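Local structure of cadherin-23 (Mus musculus, 5VH2) at residues 105-110 / 141-146; 148-153 / 187-192; 132-137 / 168-173; 69-74 / 101-106; 50-55 / 79-84. The protein probably mediates calcium-dependent cell adhesion in hearing mechanotransduction, through a long row of extracellular cadherin repeats joined by metal-binding linkers. The protein carries 1 engineered substitution. One frame throughout, in Å; residues are numbered along the deposited sequence.

Interaction 1: 105-110 / 141-146. With CA (calcium ion), chain F; NA (sodium ion), chain H; CA (calcium ion), chain G.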
# COMPACT_ATOMS: atom_id res chain seq x y z
N ASN A 105 -3.93 3.72 5.07
CA ASN A 105 -3.53 3.40 3.70
C ASN A 105 -2.89 4.61 3.05
O ASN A 105 -3.45 5.70 3.06
CB ASN A 105 -4.73 2.94 2.89
CG ASN A 105 -4.35 2.42 1.52
OD1 ASN A 105 -3.19 2.03 1.26
ND2 ASN A 105 -5.33 2.39 0.61
N GLU A 106 -1.68 4.43 2.55
CA GLU A 106 -1.00 5.45 1.79
C GLU A 106 -0.65 4.89 0.43
O GLU A 106 -0.66 3.67 0.24
CB GLU A 106 0.28 5.85 2.48
CG GLU A 106 0.17 6.28 3.92
CD GLU A 106 1.46 6.93 4.40
OE1 GLU A 106 1.70 8.10 4.03
OE2 GLU A 106 2.26 6.24 5.07
N LEU A 107 -0.33 5.77 -0.50
CA LEU A 107 -0.01 5.39 -1.85
C LEU A 107 1.42 4.86 -1.94
O LEU A 107 2.36 5.62 -2.20
CB LEU A 107 -0.20 6.59 -2.76
CG LEU A 107 -0.29 6.30 -4.26
CD1 LEU A 107 -1.62 5.68 -4.69
CD2 LEU A 107 -0.06 7.61 -4.99
N ASP A 108 1.56 3.56 -1.74
CA ASP A 108 2.85 2.87 -1.75
C ASP A 108 2.87 1.58 -2.59
O ASP A 108 3.76 0.75 -2.43
CB ASP A 108 3.25 2.54 -0.31
CG ASP A 108 2.32 1.51 0.35
OD1 ASP A 108 1.15 1.36 -0.07
OD2 ASP A 108 2.75 0.85 1.31
N GLU A 109 1.90 1.41 -3.48
CA GLU A 109 1.78 0.15 -4.23
C GLU A 109 1.60 0.43 -5.70
O GLU A 109 1.31 1.55 -6.08
CB GLU A 109 0.60 -0.70 -3.73
CG GLU A 109 0.64 -1.09 -2.27
CD GLU A 109 1.73 -2.08 -1.95
OE1 GLU A 109 1.90 -2.37 -0.76
OE2 GLU A 109 2.41 -2.55 -2.88
N ALA A 110 1.74 -0.63 -6.51
CA ALA A 110 1.73 -0.53 -7.97
C ALA A 110 0.29 -0.52 -8.50
O ALA A 110 -0.62 0.03 -7.84
CB ALA A 110 2.57 -1.65 -8.58
N ASP A 141 -3.58 0.40 -4.49
CA ASP A 141 -3.84 1.16 -3.25
C ASP A 141 -5.29 1.58 -3.04
O ASP A 141 -5.67 1.90 -1.91
CB ASP A 141 -2.98 2.43 -3.20
CG ASP A 141 -1.51 2.15 -3.04
OD1 ASP A 141 -1.05 1.81 -1.91
OD2 ASP A 141 -0.79 2.28 -4.06
N ASN A 142 -6.06 1.63 -4.14
CA ASN A 142 -7.47 2.04 -4.11
C ASN A 142 -7.65 3.48 -3.63
O ASN A 142 -8.64 3.82 -3.00
CB ASN A 142 -8.29 1.05 -3.29
CG ASN A 142 -8.34 -0.32 -3.94
OD1 ASN A 142 -8.27 -0.42 -5.16
ND2 ASN A 142 -8.50 -1.37 -3.15
N LEU A 143 -6.67 4.33 -3.96
CA LEU A 143 -6.72 5.76 -3.66
C LEU A 143 -6.89 6.61 -4.92
O LEU A 143 -7.76 7.46 -4.96
CB LEU A 143 -5.45 6.17 -2.95
CG LEU A 143 -5.13 5.50 -1.60
CD1 LEU A 143 -3.70 5.75 -1.23
CD2 LEU A 143 -6.01 6.04 -0.49
N ASN A 144 -6.10 6.34 -5.96
CA ASN A 144 -6.02 7.22 -7.13
C ASN A 144 -6.56 6.63 -8.44
O ASN A 144 -6.65 5.42 -8.64
CB ASN A 144 -4.55 7.65 -7.35
CG ASN A 144 -4.04 8.59 -6.28
OD1 ASN A 144 -4.78 8.96 -5.38
ND2 ASN A 144 -2.78 8.97 -6.38
N GLN A 145 -6.88 7.52 -9.36
CA GLN A 145 -7.18 7.12 -10.71
C GLN A 145 -5.92 7.11 -11.57
O GLN A 145 -5.00 7.89 -11.38
CB GLN A 145 -8.28 8.01 -11.32
CG GLN A 145 -9.62 7.81 -10.68
CD GLN A 145 -10.21 6.43 -10.93
OE1 GLN A 145 -10.75 5.84 -10.01
NE2 GLN A 145 -10.10 5.91 -12.17
N ILE A 146 -5.92 6.20 -12.52
CA ILE A 146 -4.80 5.98 -13.40
C ILE A 146 -4.76 7.05 -14.49
O ILE A 146 -5.80 7.57 -14.95
CB ILE A 146 -4.95 4.57 -14.04
CG1 ILE A 146 -4.99 3.47 -12.97
CG2 ILE A 146 -3.83 4.29 -15.01
CD1 ILE A 146 -3.84 3.50 -11.99
CA CA F . -1.25 1.46 0.50
NA NA H . -0.94 1.93 -6.69
CA CA G . 1.05 -1.07 0.98
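Asp141 drives its carboxylate into segment 105-110 at the metal-binding linker between two cadherin repeats. Asp141 CB starts beside Leu107, 3.8 Å from Leu107 CD1. With CG turned anti to the carbonyl carbon (chi1 -68°), the chain heads for Glu109, and Asp141 CG comes 3.6 Å from Glu109 CB. The two oxygens at the tip then part. OD1 binds a calcium ion together with Asn105 OD1, Glu106 O and Asp108 OD1, and it also accepts the N-H of Asp108 from above the carboxylate plane. OD2 binds the sodium ion, which Glu109 O and Ala110 O share. Asp141 OD2 takes Glu109 N on its syn lone pair at 2.9 Å. One metal and one backbone N-H on each oxygen should hold the group against rotation. Glu20 and Glu74 complete that calcium site; Asp193 and the engineered Asp139 complete the sodium site. A second calcium takes both oxygens of Asp108 and OE1 of Glu109. Leu107, centre of an inverse gamma turn, sets its CB 3.9 Å from Leu143 CD1 and its CD2 against the amide of Asn144, which bonds to Asp193. With an alanine in place of Leu107, the loss of both methyls would probably open a gap between Asp141 CB and the Asn144 amide. Asn105 ND2 reaches Asp141 O at 2.6 Å, lying in the carbonyl plane, with the oxygen almost in the plane of the amide.

Interaction 2: 148-153 / 187-192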
# COMPACT_ATOMS: atom_id res chain seq x y z
N TYR A 148 -2.84 7.40 -18.40
CA TYR A 148 -2.24 6.51 -19.40
C TYR A 148 -1.38 7.29 -20.38
O TYR A 148 -1.74 8.39 -20.79
CB TYR A 148 -3.34 5.72 -20.12
CG TYR A 148 -4.28 4.97 -19.17
CD1 TYR A 148 -5.33 5.62 -18.54
CD2 TYR A 148 -4.10 3.60 -18.89
CE1 TYR A 148 -6.19 4.95 -17.68
CE2 TYR A 148 -4.96 2.93 -18.03
CZ TYR A 148 -6.01 3.61 -17.44
OH TYR A 148 -6.88 2.99 -16.59
N ARG A 149 -0.24 6.73 -20.74
CA ARG A 149 0.62 7.26 -21.80
C ARG A 149 1.43 6.14 -22.47
O ARG A 149 1.70 5.10 -21.83
CB ARG A 149 1.59 8.28 -21.22
CG ARG A 149 2.68 7.67 -20.33
CD ARG A 149 3.58 8.72 -19.74
NE ARG A 149 4.00 8.33 -18.41
CZ ARG A 149 5.11 7.65 -18.11
NH1 ARG A 149 5.39 7.36 -16.84
NH2 ARG A 149 5.92 7.20 -19.07
N PHE A 150 1.90 6.39 -23.68
CA PHE A 150 2.86 5.49 -24.30
C PHE A 150 4.22 5.74 -23.71
O PHE A 150 4.53 6.86 -23.35
CB PHE A 150 2.96 5.63 -25.82
CG PHE A 150 1.70 5.26 -26.55
CD1 PHE A 150 1.05 4.08 -26.27
CD2 PHE A 150 1.16 6.12 -27.52
CE1 PHE A 150 -0.13 3.76 -26.91
CE2 PHE A 150 -0.04 5.82 -28.14
CZ PHE A 150 -0.66 4.61 -27.87
N ASP A 151 4.97 4.67 -23.58
CA ASP A 151 6.25 4.72 -22.94
C ASP A 151 7.28 5.36 -23.91
O ASP A 151 7.04 5.53 -25.12
CB ASP A 151 6.66 3.33 -22.44
CG ASP A 151 7.32 2.47 -23.50
OD1 ASP A 151 6.82 2.39 -24.66
OD2 ASP A 151 8.36 1.84 -23.14
N ALA A 152 8.41 5.71 -23.31
CA ALA A 152 9.49 6.42 -24.00
C ALA A 152 10.01 5.69 -25.21
O ALA A 152 10.45 6.34 -26.18
CB ALA A 152 10.66 6.69 -23.05
N TYR A 153 10.02 4.36 -25.13
CA TYR A 153 10.65 3.53 -26.18
C TYR A 153 9.69 3.18 -27.29
O TYR A 153 10.11 2.53 -28.25
CB TYR A 153 11.19 2.24 -25.58
CG TYR A 153 12.15 2.39 -24.42
CD1 TYR A 153 13.51 2.68 -24.65
CD2 TYR A 153 11.76 2.11 -23.11
CE1 TYR A 153 14.42 2.76 -23.61
CE2 TYR A 153 12.67 2.19 -22.06
CZ TYR A 153 14.00 2.52 -22.32
OH TYR A 153 14.92 2.59 -21.30
N LEU A 187 2.73 -1.69 -29.03
CA LEU A 187 2.78 -0.50 -28.15
C LEU A 187 2.94 -0.91 -26.68
O LEU A 187 2.43 -1.95 -26.27
CB LEU A 187 1.54 0.35 -28.28
CG LEU A 187 1.01 0.54 -29.70
CD1 LEU A 187 -0.10 1.57 -29.71
CD2 LEU A 187 2.08 0.96 -30.69
N THR A 188 3.63 -0.08 -25.90
CA THR A 188 3.83 -0.31 -24.47
C THR A 188 3.20 0.84 -23.70
O THR A 188 3.66 1.98 -23.78
CB THR A 188 5.34 -0.39 -24.15
OG1 THR A 188 5.88 -1.58 -24.72
CG2 THR A 188 5.63 -0.37 -22.63
N VAL A 189 2.14 0.55 -22.95
CA VAL A 189 1.39 1.61 -22.25
C VAL A 189 1.78 1.64 -20.78
O VAL A 189 1.86 0.60 -20.12
CB VAL A 189 -0.14 1.40 -22.37
CG1 VAL A 189 -0.89 2.52 -21.66
CG2 VAL A 189 -0.57 1.35 -23.83
N VAL A 190 2.07 2.82 -20.26
CA VAL A 190 2.32 2.99 -18.85
C VAL A 190 1.06 3.50 -18.17
O VAL A 190 0.40 4.41 -18.67
CB VAL A 190 3.46 3.98 -18.61
CG1 VAL A 190 3.60 4.28 -17.12
CG2 VAL A 190 4.77 3.41 -19.14
N ALA A 191 0.77 2.91 -17.02
CA ALA A 191 -0.30 3.35 -16.12
C ALA A 191 0.32 3.97 -14.87
O ALA A 191 0.98 3.28 -14.07
CB ALA A 191 -1.18 2.16 -15.75
N ASP A 192 0.15 5.28 -14.72
CA ASP A 192 0.74 6.02 -13.60
C ASP A 192 -0.33 6.29 -12.55
O ASP A 192 -1.43 6.76 -12.88
CB ASP A 192 1.30 7.35 -14.09
CG ASP A 192 2.42 7.17 -15.16
OD1 ASP A 192 3.47 6.56 -14.82
OD2 ASP A 192 2.30 7.67 -16.32
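Phe150 and Leu187 make the close packing of this contact: the ring's CE1 lies 3.6 Å from Leu187 CD1, while Val189 CG2 sits at the ring edge, 3.9 Å from the same carbon. Tyr148 follows on this buried face, its CE2 looser at 4.5 Å from Ala191 CB, and its hydroxyl bonds to the backbone N of Ala137. Between them the backbones are stitched by Val190 N to Arg149 O at 2.8 Å and by the longer return bond from Arg149 N to Val190 O; Asp151 N to Thr188 O adds a third where strand 147-150 ends. This is an antiparallel strand pair at the margin of one sheet of the cadherin beta sandwich, with strand 200-209 on the far side of 184-192. On the opposite face Arg149 is exposed, lying along the buried Val190. Arg149 starts with CG between backbone N and carbonyl carbon (chi1 70°) and bends at chi3, which brings the guanidinium side-on to Asp192. Arg149 NE meets the syn lone pair of Asp192 OD2 at 2.8 Å and Arg149 NH1 meets Asp192 OD1 at 2.9 Å, the planes 15° apart. Val190 CG1 rests over one guanidinium face, 3.6 Å above its plane.

Interaction 3: 132-137 / 168-173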
# COMPACT_ATOMS: atom_id res chain seq x y z
N ILE A 132 -9.89 2.03 -31.06
CA ILE A 132 -9.23 0.77 -31.44
C ILE A 132 -9.36 -0.30 -30.35
O ILE A 132 -9.64 -1.46 -30.64
CB ILE A 132 -7.71 1.03 -31.67
CG1 ILE A 132 -7.50 2.07 -32.76
CG2 ILE A 132 -6.99 -0.26 -32.06
CD1 ILE A 132 -8.26 1.75 -34.02
N VAL A 133 -9.08 0.11 -29.13
CA VAL A 133 -9.12 -0.76 -27.95
C VAL A 133 -8.97 0.16 -26.73
O VAL A 133 -8.60 1.34 -26.88
CB VAL A 133 -7.99 -1.84 -27.98
CG1 VAL A 133 -6.64 -1.22 -27.65
CG2 VAL A 133 -8.30 -3.02 -27.06
N ARG A 134 -9.25 -0.36 -25.54
CA ARG A 134 -9.12 0.45 -24.34
C ARG A 134 -8.30 -0.21 -23.25
O ARG A 134 -8.63 -1.32 -22.80
CB ARG A 134 -10.48 0.81 -23.81
CG ARG A 134 -10.40 1.82 -22.70
CD ARG A 134 -11.74 2.00 -22.02
NE ARG A 134 -11.57 2.82 -20.83
CZ ARG A 134 -12.56 3.23 -20.07
NH1 ARG A 134 -12.28 4.01 -19.03
NH2 ARG A 134 -13.83 2.91 -20.35
N VAL A 135 -7.25 0.48 -22.81
CA VAL A 135 -6.43 -0.02 -21.70
C VAL A 135 -7.03 0.59 -20.44
O VAL A 135 -7.33 1.77 -20.42
CB VAL A 135 -4.96 0.40 -21.81
CG1 VAL A 135 -4.17 -0.02 -20.56
CG2 VAL A 135 -4.35 -0.18 -23.08
N GLN A 136 -7.20 -0.25 -19.43
CA GLN A 136 -7.80 0.12 -18.17
C GLN A 136 -6.99 -0.53 -17.08
O GLN A 136 -6.64 -1.71 -17.18
CB GLN A 136 -9.26 -0.35 -18.09
CG GLN A 136 -10.23 0.48 -18.89
CD GLN A 136 -11.64 -0.11 -18.90
OE1 GLN A 136 -12.05 -0.75 -19.88
NE2 GLN A 136 -12.39 0.08 -17.80
N ALA A 137 -6.72 0.23 -16.03
CA ALA A 137 -5.89 -0.22 -14.93
C ALA A 137 -6.43 0.29 -13.59
O ALA A 137 -7.24 1.22 -13.53
CB ALA A 137 -4.45 0.21 -15.16
N THR A 168 -9.06 8.13 -20.10
CA THR A 168 -9.84 6.94 -20.35
C THR A 168 -8.96 5.74 -20.68
O THR A 168 -9.41 4.59 -20.55
CB THR A 168 -10.86 7.13 -21.46
OG1 THR A 168 -10.18 7.36 -22.70
CG2 THR A 168 -11.79 8.31 -21.13
N GLY A 169 -7.75 5.98 -21.15
CA GLY A 169 -6.91 4.89 -21.65
C GLY A 169 -7.38 4.32 -22.98
O GLY A 169 -6.96 3.22 -23.37
N VAL A 170 -8.23 5.06 -23.67
CA VAL A 170 -8.73 4.65 -24.98
C VAL A 170 -7.67 5.01 -26.02
O VAL A 170 -7.19 6.16 -26.06
CB VAL A 170 -10.08 5.33 -25.35
CG1 VAL A 170 -10.45 5.08 -26.80
CG2 VAL A 170 -11.21 4.82 -24.46
N ILE A 171 -7.30 4.03 -26.84
CA ILE A 171 -6.36 4.27 -27.93
C ILE A 171 -7.19 4.54 -29.17
O ILE A 171 -8.15 3.80 -29.47
CB ILE A 171 -5.45 3.06 -28.14
CG1 ILE A 171 -4.46 2.95 -26.97
CG2 ILE A 171 -4.70 3.17 -29.46
CD1 ILE A 171 -3.73 1.62 -26.90
N THR A 172 -6.83 5.61 -29.90
CA THR A 172 -7.55 6.02 -31.12
C THR A 172 -6.60 6.13 -32.30
O THR A 172 -5.37 6.11 -32.14
CB THR A 172 -8.23 7.37 -30.95
OG1 THR A 172 -7.29 8.30 -30.37
CG2 THR A 172 -9.49 7.23 -30.07
N VAL A 173 -7.16 6.24 -33.50
CA VAL A 173 -6.34 6.50 -34.68
C VAL A 173 -6.05 8.00 -34.81
O VAL A 173 -6.95 8.85 -34.83
CB VAL A 173 -7.00 5.90 -35.94
CG1 VAL A 173 -6.29 6.33 -37.19
CG2 VAL A 173 -6.97 4.39 -35.83
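Ile132 and Ile171 open a short ladder of backbone bonds between two antiparallel strands of the cadherin sandwich. Ile132 N gives its hydrogen to Ile171 O at 2.9 Å, and Ile171 N donates in turn to Val133 O at 3.0 Å, nearly in line with the carbonyl. Farther along, beyond the regular pairing, Val135 N bonds to Gly169 O at 2.8 Å, but from well above the carbonyl plane. The Val135 carbonyl faces Gly169 CA in a CA-H...O contact; a side chain at Gly169, with its positive phi, would be aimed straight at that oxygen. Thr168 is used several times over. Thr168 O takes Arg134 NE at 2.8 Å and, weakly, NH1 as well; its OG1 accepts Val170 N in an ST turn; its N goes to Asp165. Arg134 reaches that carbonyl because its chain is extended from CG (anti to the backbone N, chi1 -171°) to NE, running past Val170 CG2, which lies 3.6 Å from Arg134 CG. Gln136 CD covers one face of the guanidinium. The apolar end closes with Ile132 CD1 at 3.5 Å from Val173 CG2. In the sheet, strand 131-139 lies between 111-113 and 170-173, with 162-164 beyond; Val133, Val135 and Ile171 turn inward onto Val204 of strand 200-209 in the facing sheet.

Interaction 4: 69-74 / 101-106. With CA (calcium ion), chain F; CA (calcium ion), chain G.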
# COMPACT_ATOMS: atom_id res chain seq x y z
N ASP A 69 9.56 -3.67 12.47
CA ASP A 69 9.87 -3.67 11.02
C ASP A 69 8.75 -3.01 10.25
O ASP A 69 8.03 -2.20 10.82
CB ASP A 69 10.39 -5.04 10.42
CG ASP A 69 9.32 -6.06 10.21
OD1 ASP A 69 8.34 -6.06 10.97
OD2 ASP A 69 9.52 -6.96 9.37
N TYR A 70 8.69 -3.24 8.95
CA TYR A 70 7.85 -2.43 8.11
C TYR A 70 6.40 -2.86 8.23
O TYR A 70 6.11 -4.02 8.62
CB TYR A 70 8.35 -2.51 6.69
CG TYR A 70 9.75 -1.98 6.58
CD1 TYR A 70 10.00 -0.64 6.83
CD2 TYR A 70 10.85 -2.80 6.26
CE1 TYR A 70 11.28 -0.10 6.70
CE2 TYR A 70 12.13 -2.29 6.20
CZ TYR A 70 12.34 -0.93 6.41
OH TYR A 70 13.60 -0.37 6.36
N LEU A 71 5.51 -1.90 8.01
CA LEU A 71 4.08 -2.16 8.06
C LEU A 71 3.54 -2.18 6.65
O LEU A 71 4.24 -1.77 5.72
CB LEU A 71 3.34 -1.13 8.91
CG LEU A 71 3.84 -1.03 10.35
CD1 LEU A 71 3.35 0.29 10.96
CD2 LEU A 71 3.34 -2.22 11.15
N ASP A 72 2.35 -2.76 6.51
CA ASP A 72 1.68 -2.83 5.23
C ASP A 72 0.15 -2.89 5.40
O ASP A 72 -0.42 -3.90 5.89
CB ASP A 72 2.23 -4.03 4.47
CG ASP A 72 1.77 -4.07 3.02
OD1 ASP A 72 1.18 -3.07 2.51
OD2 ASP A 72 2.03 -5.13 2.40
N TYR A 73 -0.52 -1.81 4.97
CA TYR A 73 -1.98 -1.77 4.94
C TYR A 73 -2.56 -2.93 4.15
O TYR A 73 -3.52 -3.59 4.58
CB TYR A 73 -2.45 -0.47 4.33
CG TYR A 73 -3.94 -0.27 4.38
CD1 TYR A 73 -4.54 0.27 5.50
CD2 TYR A 73 -4.74 -0.59 3.31
CE1 TYR A 73 -5.91 0.47 5.57
CE2 TYR A 73 -6.13 -0.40 3.37
CZ TYR A 73 -6.70 0.13 4.51
OH TYR A 73 -8.05 0.33 4.62
N GLU A 74 -1.94 -3.20 3.01
CA GLU A 74 -2.39 -4.24 2.09
C GLU A 74 -2.13 -5.66 2.58
O GLU A 74 -2.66 -6.58 2.00
CB GLU A 74 -1.73 -4.05 0.72
CG GLU A 74 -2.33 -2.93 -0.16
CD GLU A 74 -2.00 -1.51 0.30
OE1 GLU A 74 -2.85 -0.62 0.09
OE2 GLU A 74 -0.90 -1.26 0.87
N VAL A 101 -4.15 -0.86 17.24
CA VAL A 101 -3.51 -0.03 16.20
C VAL A 101 -4.19 -0.26 14.85
O VAL A 101 -4.29 -1.40 14.41
CB VAL A 101 -2.02 -0.37 16.08
CG1 VAL A 101 -1.34 0.57 15.09
CG2 VAL A 101 -1.34 -0.28 17.44
N THR A 102 -4.70 0.80 14.23
CA THR A 102 -5.19 0.74 12.85
C THR A 102 -4.27 1.58 11.95
O THR A 102 -3.68 2.57 12.40
CB THR A 102 -6.63 1.25 12.68
OG1 THR A 102 -6.67 2.65 12.90
CG2 THR A 102 -7.56 0.60 13.64
N LEU A 103 -4.12 1.13 10.71
CA LEU A 103 -3.16 1.71 9.78
C LEU A 103 -3.84 2.62 8.76
O LEU A 103 -4.98 2.37 8.35
CB LEU A 103 -2.43 0.60 9.02
CG LEU A 103 -1.51 -0.34 9.77
CD1 LEU A 103 -0.64 -1.09 8.79
CD2 LEU A 103 -0.63 0.44 10.72
N LEU A 104 -3.11 3.64 8.32
CA LEU A 104 -3.59 4.57 7.32
C LEU A 104 -3.05 4.09 5.97
O LEU A 104 -1.84 4.01 5.78
CB LEU A 104 -3.09 5.98 7.66
CG LEU A 104 -3.12 7.09 6.60
CD1 LEU A 104 -4.53 7.32 6.12
CD2 LEU A 104 -2.57 8.36 7.20
N ASN A 105 -3.93 3.72 5.07
CA ASN A 105 -3.53 3.40 3.70
C ASN A 105 -2.89 4.61 3.05
O ASN A 105 -3.45 5.70 3.06
CB ASN A 105 -4.73 2.94 2.89
CG ASN A 105 -4.35 2.42 1.52
OD1 ASN A 105 -3.19 2.03 1.26
ND2 ASN A 105 -5.33 2.39 0.61
N GLU A 106 -1.68 4.43 2.55
CA GLU A 106 -1.00 5.45 1.79
C GLU A 106 -0.65 4.89 0.43
O GLU A 106 -0.66 3.67 0.24
CB GLU A 106 0.28 5.85 2.48
CG GLU A 106 0.17 6.28 3.92
CD GLU A 106 1.46 6.93 4.40
OE1 GLU A 106 1.70 8.10 4.03
OE2 GLU A 106 2.26 6.24 5.07
CA CA F . -1.25 1.46 0.50
CA CA G . 1.05 -1.07 0.98
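Glu74 and Asn105 share a calcium ion in the inter-repeat linker, Glu74 gripping it with both carboxylate oxygens. Residues 72-74, Asp-Tyr-Glu, occupy the place of the DRE motif of cadherin repeats. Glu74 OE2 also bridges to the second calcium, which Asp72 OD1 binds at 2.5 Å. That same Asp72 oxygen accepts Glu74 N, an Asx turn that brings both acids to this second calcium, while Asp72 OD2 is held by Thr75. Behind the metal stands Tyr73. Its CG is anti to the backbone N (chi1 -174°), laying the ring flat beneath Asn105: ring and amide planes are 9° apart, and Asn105 CB is centred over the face at 3.4 Å from the ring centroid, a CH-pi contact. If an alanine took the place of Tyr73, the Asn105 amide would lose this floor and would probably be freer to shift beside the calcium. At the ring edge, Tyr73 CE1 lies 3.5 Å from Leu103 O. Farther from the metals, Leu103 CD1 meets Leu71 CB at 4.0 Å.

Interaction 5: 50-55 / 79-84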
# COMPACT_ATOMS: atom_id res chain seq x y z
N SER A 50 0.75 -11.02 23.25
CA SER A 50 0.29 -11.49 21.93
C SER A 50 -0.10 -10.32 21.02
O SER A 50 -0.44 -9.24 21.51
CB SER A 50 -0.94 -12.42 22.08
OG SER A 50 -2.08 -11.70 22.55
N GLY A 51 -0.10 -10.57 19.71
CA GLY A 51 -0.86 -9.74 18.77
C GLY A 51 -0.03 -8.74 18.00
O GLY A 51 -0.53 -8.05 17.12
N ALA A 52 1.25 -8.65 18.30
CA ALA A 52 2.12 -7.70 17.63
C ALA A 52 2.61 -8.25 16.30
O ALA A 52 3.05 -7.50 15.44
CB ALA A 52 3.28 -7.35 18.54
N GLU A 53 2.58 -9.56 16.16
CA GLU A 53 3.00 -10.25 14.93
C GLU A 53 4.35 -9.77 14.37
O GLU A 53 4.49 -9.60 13.19
CB GLU A 53 1.88 -10.18 13.89
CG GLU A 53 0.73 -11.14 14.20
CD GLU A 53 -0.39 -11.12 13.17
OE1 GLU A 53 -0.18 -10.69 12.00
OE2 GLU A 53 -1.54 -11.42 13.55
N GLY A 54 5.33 -9.57 15.25
CA GLY A 54 6.71 -9.21 14.87
C GLY A 54 6.93 -7.79 14.39
O GLY A 54 8.02 -7.48 13.90
N LYS A 55 5.91 -6.94 14.51
CA LYS A 55 5.96 -5.53 14.05
C LYS A 55 6.13 -4.52 15.19
O LYS A 55 6.47 -3.37 14.92
CB LYS A 55 4.68 -5.11 13.32
CG LYS A 55 4.20 -6.10 12.28
CD LYS A 55 4.87 -5.96 10.94
CE LYS A 55 5.03 -7.33 10.29
NZ LYS A 55 5.91 -7.25 9.10
N TYR A 79 -4.08 -4.16 14.25
CA TYR A 79 -3.39 -5.03 15.22
C TYR A 79 -4.06 -4.85 16.58
O TYR A 79 -4.43 -3.71 16.95
CB TYR A 79 -1.92 -4.62 15.34
CG TYR A 79 -1.13 -4.84 14.08
CD1 TYR A 79 -1.10 -3.90 13.05
CD2 TYR A 79 -0.42 -6.03 13.90
CE1 TYR A 79 -0.39 -4.13 11.89
CE2 TYR A 79 0.27 -6.29 12.71
CZ TYR A 79 0.27 -5.35 11.72
OH TYR A 79 0.96 -5.60 10.57
N LEU A 80 -4.23 -5.94 17.33
CA LEU A 80 -4.72 -5.85 18.71
C LEU A 80 -3.77 -6.60 19.66
O LEU A 80 -3.81 -7.85 19.74
CB LEU A 80 -6.15 -6.38 18.83
CG LEU A 80 -6.79 -6.35 20.24
CD1 LEU A 80 -7.16 -4.93 20.68
CD2 LEU A 80 -8.00 -7.27 20.37
N MET A 81 -2.96 -5.84 20.40
CA MET A 81 -1.88 -6.42 21.20
C MET A 81 -2.31 -6.55 22.64
O MET A 81 -2.95 -5.64 23.16
CB MET A 81 -0.64 -5.53 21.17
CG MET A 81 0.21 -5.70 19.94
SD MET A 81 1.40 -4.41 19.74
CE MET A 81 0.35 -3.05 19.21
N ASN A 82 -1.90 -7.63 23.29
CA ASN A 82 -2.19 -7.83 24.71
C ASN A 82 -0.97 -7.48 25.48
O ASN A 82 0.11 -8.05 25.21
CB ASN A 82 -2.50 -9.29 25.00
CG ASN A 82 -3.94 -9.65 24.74
OD1 ASN A 82 -4.43 -9.49 23.64
ND2 ASN A 82 -4.63 -10.15 25.74
N VAL A 83 -1.12 -6.59 26.47
CA VAL A 83 0.03 -6.13 27.26
C VAL A 83 -0.15 -6.50 28.73
O VAL A 83 -1.27 -6.40 29.27
CB VAL A 83 0.21 -4.62 27.11
CG1 VAL A 83 1.38 -4.11 27.94
CG2 VAL A 83 0.47 -4.26 25.66
N SER A 84 0.94 -6.90 29.39
CA SER A 84 0.93 -7.13 30.83
C SER A 84 1.88 -6.14 31.55
O SER A 84 2.90 -5.68 30.98
CB SER A 84 1.32 -8.57 31.15
OG SER A 84 2.72 -8.77 30.96
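Ser50 and Asn82 form the last pair of an antiparallel ladder in the cadherin beta sandwich, with Asn82 N bonded to Ser50 O at 2.8 Å. Beyond it segment 50-55 leaves the sheet and folds into a type I' turn, Ala52 to Lys55, closed by Lys55 N on Ala52 O. Gly51 makes the departure with a positive phi; a side chain there would run into Leu80 O. Next comes Met81, which stretches out through chi2 and then kinks at chi3 (-74°). Met81 CG lies 3.5 Å from Ala52 N, and Met81 SD rests 3.7 Å from Ala52 CB. Tyr79 turns the edge of its ring to the departing chain: Gly51 O sits in the ring plane, 3.8 Å from CD2, and Glu53 CB lies farther round the same rim. Phe56 meets this ring edge-to-face. Lys55 begins toward the tyrosine, CG anti to the carbonyl carbon (chi1 -47°), but bends at chi2 and again at chi3, and its NZ swings off to bond with Tyr70 O. What the bends leave beside the ring is the aliphatic part of the lysine, with Lys55 CG 3.7 Å and Lys55 CD 3.9 Å from Tyr79 OH.

How the interactions relate
Interactions 1 and 4 meet at the linker, sharing Asn105, Glu106 and two calcium ions; both gather carboxylates round metals, and interaction 4 adds a layer of leucine and tyrosine packing behind them. Interaction 1 is a surface contact that ties one repeat to the next, whereas interaction 4 belongs to the first repeat and, like 2, 3 and 5, is partly buried. Interactions 2 and 3 rest on strand pairing and lie one in each of the two facing sheets of the second repeat, joined by Tyr148. Interaction 5 keeps a single pair before its chain leaves the sheet; it joins interaction 4 through neighbouring strands 78-87 and 94-104, with its centre about 47 Å from that of interaction 3.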